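Local coordinates for protein spondin-1 (Homo sapiens, PDB 2ZOU) that is a secreted extracellular-matrix glycoprotein, F-spondin, that probably takes part in cell adhesion and carries a reeler domain with a beta-sandwich fold and a disulfide-bonded loop, at residues T44-P49 with R103-V108; Y52-T57 with S125-R130. One frame throughout, in Å; residues are numbered along the deposited sequence. Where two conformers were deposited one is given.

Interaction 1 (T44-P49 with R103-V108)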
# COMPACT_ATOMS: atom_id res chain seq x y z
N THR A 44 0.96 -5.27 -5.35
CA THR A 44 2.14 -4.87 -6.10
C THR A 44 2.15 -3.37 -6.32
O THR A 44 1.10 -2.74 -6.52
CB THR A 44 2.20 -5.59 -7.45
OG1 THR A 44 1.10 -5.18 -8.25
CG2 THR A 44 2.16 -7.10 -7.27
N LEU A 45 3.35 -2.80 -6.29
CA LEU A 45 3.56 -1.40 -6.64
C LEU A 45 4.57 -1.39 -7.78
O LEU A 45 5.66 -1.90 -7.63
CB LEU A 45 4.14 -0.66 -5.43
CG LEU A 45 4.35 0.83 -5.50
CD1 LEU A 45 3.10 1.55 -5.91
CD2 LEU A 45 4.79 1.28 -4.13
N SER A 46 4.17 -0.82 -8.91
CA SER A 46 5.02 -0.87 -10.11
C SER A 46 5.10 0.47 -10.82
O SER A 46 4.17 1.28 -10.75
CB SER A 46 4.40 -1.85 -11.13
OG SER A 46 3.93 -3.06 -10.57
N ALA A 47 6.23 0.68 -11.50
CA ALA A 47 6.46 1.89 -12.28
C ALA A 47 6.42 1.54 -13.75
O ALA A 47 7.11 0.62 -14.16
CB ALA A 47 7.84 2.46 -11.94
N ALA A 48 5.67 2.31 -14.54
CA ALA A 48 5.67 2.12 -15.99
C ALA A 48 7.00 2.61 -16.56
O ALA A 48 7.51 3.65 -16.14
CB ALA A 48 4.50 2.87 -16.62
N PRO A 49 7.58 1.90 -17.55
CA PRO A 49 8.85 2.35 -18.10
C PRO A 49 8.78 3.76 -18.69
O PRO A 49 7.76 4.14 -19.27
CB PRO A 49 9.18 1.30 -19.18
CG PRO A 49 7.91 0.61 -19.43
CD PRO A 49 7.12 0.64 -18.17
N ARG A 103 14.02 0.92 -8.02
CA ARG A 103 13.19 -0.27 -8.24
C ARG A 103 12.06 0.06 -9.19
O ARG A 103 11.65 1.21 -9.29
CB ARG A 103 12.62 -0.79 -6.92
CG ARG A 103 13.67 -1.36 -5.97
CD ARG A 103 13.04 -1.74 -4.64
NE ARG A 103 13.99 -2.36 -3.71
CZ ARG A 103 14.71 -1.67 -2.83
NH1 ARG A 103 14.58 -0.35 -2.76
NH2 ARG A 103 15.55 -2.30 -2.01
N THR A 104 11.58 -0.96 -9.89
CA THR A 104 10.43 -0.78 -10.77
C THR A 104 9.20 -1.57 -10.29
O THR A 104 8.10 -1.36 -10.79
CB THR A 104 10.75 -1.19 -12.21
OG1 THR A 104 11.18 -2.56 -12.22
CG2 THR A 104 11.84 -0.29 -12.80
N ARG A 105 9.41 -2.46 -9.32
CA ARG A 105 8.31 -3.24 -8.76
C ARG A 105 8.68 -3.72 -7.37
O ARG A 105 9.79 -4.17 -7.14
CB ARG A 105 7.99 -4.46 -9.65
CG ARG A 105 6.86 -5.38 -9.11
CD ARG A 105 6.58 -6.55 -10.05
NE ARG A 105 5.49 -7.43 -9.58
CZ ARG A 105 5.67 -8.45 -8.75
NH1 ARG A 105 6.88 -8.72 -8.29
NH2 ARG A 105 4.63 -9.22 -8.38
N ILE A 106 7.72 -3.62 -6.46
CA ILE A 106 7.79 -4.37 -5.20
C ILE A 106 6.47 -5.11 -4.98
O ILE A 106 5.44 -4.78 -5.59
CB ILE A 106 8.14 -3.49 -3.96
CG1 ILE A 106 7.09 -2.41 -3.70
CG2 ILE A 106 9.58 -2.94 -4.09
CD1 ILE A 106 5.92 -2.89 -2.85
N GLN A 107 6.51 -6.11 -4.11
CA GLN A 107 5.31 -6.91 -3.82
C GLN A 107 5.31 -7.29 -2.35
O GLN A 107 6.37 -7.45 -1.75
CB GLN A 107 5.31 -8.20 -4.65
CG GLN A 107 6.60 -8.99 -4.49
CD GLN A 107 6.64 -10.27 -5.28
OE1 GLN A 107 5.73 -10.59 -6.04
NE2 GLN A 107 7.73 -11.00 -5.12
N VAL A 108 4.11 -7.41 -1.79
CA VAL A 108 3.92 -7.81 -0.40
C VAL A 108 2.60 -8.57 -0.32
O VAL A 108 1.75 -8.38 -1.19
CB VAL A 108 3.92 -6.57 0.51
CG1 VAL A 108 2.65 -5.71 0.31
CG2 VAL A 108 4.17 -6.95 1.97
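Strand 44-47 and strand 105-108 pair antiparallel as the two central strands of the four-stranded sheet of the reeler beta-sandwich, their axes 176° apart and 4.7 Å at closest approach. Leu45 and Ile106 form a hydrogen-bonded pair: Leu45 N to Ile106 O measures 3.0 Å and Ile106 N to Leu45 O 2.9 Å. Thr44 with Gln107 and Ser46 with Arg105 flank it as non-hydrogen-bonded pairs, and the bond from Ala47 N to Thr104 O (2.9 Å) extends the ladder to Thr104, just before strand 105-108 begins. On the inner face Leu45 CB meets Ile106 CG1 at 3.8 Å, and both side chains pack on Phe56 of the opposite sheet. The other face is polar. There the Arg105 chain runs extended, CG anti to the backbone N (chi1 178°), which lifts the guanidinium off the sheet to lie beside Thr44 of the neighbouring strand. Its NH2 donates to Gln107 OE1 at 2.9 Å from above the amide plane, with a weaker bond from NH1. Gln107 OE1 also accepts from Arg42, so the oxygen is shared between two arginines. Thr44 CG2 approaches the guanidinium obliquely, 3.4 Å from Arg105 NH2.

Interaction 2 (Y52-T57 with S125-R130). With EDO (1,2-ethanediol), chain D.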
# COMPACT_ATOMS: atom_id res chain seq x y z
N TYR A 52 11.00 4.71 -12.24
CA TYR A 52 11.43 3.87 -11.13
C TYR A 52 11.12 4.63 -9.86
O TYR A 52 10.79 5.83 -9.90
CB TYR A 52 12.94 3.58 -11.23
CG TYR A 52 13.77 4.84 -11.31
CD1 TYR A 52 14.18 5.50 -10.15
CD2 TYR A 52 14.10 5.39 -12.55
CE1 TYR A 52 14.91 6.68 -10.22
CE2 TYR A 52 14.83 6.58 -12.63
CZ TYR A 52 15.23 7.21 -11.46
OH TYR A 52 15.96 8.37 -11.50
N PHE A 53 11.21 3.95 -8.73
CA PHE A 53 11.13 4.62 -7.44
C PHE A 53 12.30 4.19 -6.56
O PHE A 53 12.76 3.05 -6.64
CB PHE A 53 9.77 4.42 -6.76
CG PHE A 53 9.32 2.99 -6.68
CD1 PHE A 53 8.65 2.39 -7.75
CD2 PHE A 53 9.55 2.23 -5.53
CE1 PHE A 53 8.21 1.07 -7.67
CE2 PHE A 53 9.14 0.90 -5.45
CZ PHE A 53 8.44 0.32 -6.52
N ARG A 54 12.79 5.12 -5.76
CA ARG A 54 13.90 4.84 -4.85
C ARG A 54 13.39 4.58 -3.44
O ARG A 54 14.11 4.07 -2.59
CB ARG A 54 14.90 6.00 -4.87
CG ARG A 54 15.70 6.07 -6.16
CD ARG A 54 16.75 7.18 -6.13
NE ARG A 54 16.15 8.51 -6.00
CZ ARG A 54 16.23 9.27 -4.91
NH1 ARG A 54 16.92 8.88 -3.84
NH2 ARG A 54 15.63 10.45 -4.90
N GLY A 55 12.13 4.93 -3.20
CA GLY A 55 11.49 4.71 -1.91
C GLY A 55 9.98 4.71 -2.05
O GLY A 55 9.41 5.24 -3.01
N PHE A 56 9.31 4.09 -1.09
CA PHE A 56 7.85 4.01 -1.09
C PHE A 56 7.33 3.80 0.32
O PHE A 56 8.08 3.36 1.21
CB PHE A 56 7.34 2.89 -2.02
CG PHE A 56 7.48 1.52 -1.41
CD1 PHE A 56 6.44 0.94 -0.69
CD2 PHE A 56 8.69 0.83 -1.50
CE1 PHE A 56 6.60 -0.31 -0.10
CE2 PHE A 56 8.86 -0.42 -0.93
CZ PHE A 56 7.82 -0.99 -0.22
N THR A 57 6.05 4.11 0.50
CA THR A 57 5.33 3.78 1.72
C THR A 57 3.99 3.21 1.31
O THR A 57 3.31 3.77 0.46
CB THR A 57 5.10 5.00 2.60
OG1 THR A 57 6.34 5.66 2.85
CG2 THR A 57 4.48 4.58 3.93
N SER A 125 2.61 5.89 -1.41
CA SER A 125 3.33 7.09 -1.77
C SER A 125 4.69 6.66 -2.27
O SER A 125 5.23 5.66 -1.77
CB SER A 125 3.47 7.98 -0.53
OG SER A 125 4.31 9.07 -0.78
N ILE A 126 5.27 7.38 -3.23
CA ILE A 126 6.61 7.03 -3.72
C ILE A 126 7.53 8.25 -3.84
O ILE A 126 7.06 9.40 -3.86
CB ILE A 126 6.62 6.24 -5.08
CG1 ILE A 126 6.23 7.13 -6.27
CG2 ILE A 126 5.81 4.91 -5.00
CD1 ILE A 126 7.38 7.85 -6.95
N VAL A 127 8.83 7.98 -3.93
CA VAL A 127 9.81 8.99 -4.38
C VAL A 127 10.66 8.51 -5.55
O VAL A 127 11.15 7.39 -5.53
CB VAL A 127 10.71 9.53 -3.22
CG1 VAL A 127 11.45 8.41 -2.51
CG2 VAL A 127 11.69 10.59 -3.74
N GLN A 128 10.81 9.37 -6.58
CA GLN A 128 11.72 9.13 -7.72
C GLN A 128 12.71 10.29 -7.76
O GLN A 128 13.82 10.16 -7.25
CB GLN A 128 10.94 9.01 -9.05
CG GLN A 128 11.82 8.68 -10.29
CD GLN A 128 11.05 8.48 -11.60
OE1 GLN A 128 11.64 8.14 -12.62
NE2 GLN A 128 9.75 8.72 -11.58
N LYS A 129 12.31 11.42 -8.35
CA LYS A 129 13.02 12.71 -8.25
C LYS A 129 12.07 13.79 -7.72
O LYS A 129 12.43 14.98 -7.63
CB LYS A 129 13.63 13.10 -9.59
CG LYS A 129 14.73 12.14 -10.06
CD LYS A 129 15.63 12.78 -11.08
CE LYS A 129 16.61 11.77 -11.65
NZ LYS A 129 17.62 12.44 -12.51
N ARG A 130 10.86 13.35 -7.36
CA ARG A 130 9.86 14.17 -6.69
C ARG A 130 9.04 13.19 -5.86
O ARG A 130 9.14 11.98 -6.08
CB ARG A 130 8.96 14.93 -7.68
CG ARG A 130 8.01 14.05 -8.46
CD ARG A 130 7.15 14.87 -9.39
NE ARG A 130 6.36 13.99 -10.25
CZ ARG A 130 5.61 14.42 -11.26
NH1 ARG A 130 5.54 15.71 -11.55
NH2 ARG A 130 4.93 13.53 -11.98
C1 EDO D . 7.75 9.15 0.04
O1 EDO D . 6.51 9.41 0.70
C2 EDO D . 7.89 7.65 -0.21
O2 EDO D . 7.80 6.94 1.03
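Arg54 and Gly55 both face Val127, a classic beta bulge where strands 55-57 and 125-127 of the five-stranded sheet of the sandwich pair antiparallel. Arg54 N donates to Val127 O at 2.8 Å, while Gly55 O accepts from Val127 N. Along the Arg54 side chain, CB lies 4.1 Å from Val127 O; the chain then bends at chi3 (-62°), turning the guanidinium toward the Gln128 carbonyl. There NE, at 3.1 Å, and NH2, at 3.0 Å, both grip Gln128 O side-on, near the guanidinium plane. An alanine here would remove both donors and is likely to leave Gln128 O without these mates and the chain after strand 125-127 less firmly held. The Gln128 and Tyr52 side chains cross at about a right angle, ring and amide planes 69° apart: Gln128 CG makes a CH-pi contact 3.9 Å from the ring centroid, and OE1 lies over a face, offset toward the rim. On the inner side Ile126 packs against Phe53 and Phe56. Beyond the bulge, Thr57 and Ser125 bond reciprocally through their backbones, and an ethanediol, probably from the crystallisation liquor, bridges their side chains: O2 is 2.7 Å from Thr57 OG1, and O1 donates to Ser125 OG.

Overall arrangement
Interactions 1 and 2 lie in the two sheets of the beta-sandwich, their centres about 10 Å apart. Along the chain the segments alternate: 44-49, 52-57, 103-108, 125-130. Strand 40-47 is followed directly by strand 55-62 in the other sheet, and strand 105-111 by strand 120-127, so each of these two connections crosses from one sheet to the other. Between the sheets, Leu45 CD2 packs 3.7 Å from Phe56 CB, and Leu45 also touches Ile126. Where segments 103-108 and 52-57 meet, Arg103 O and Phe53 N, 2.8 Å apart, probably form a hydrogen bond linking the two loops. Both contacts thus lie toward the same end of the domain, and their apolar side chains face a shared interior.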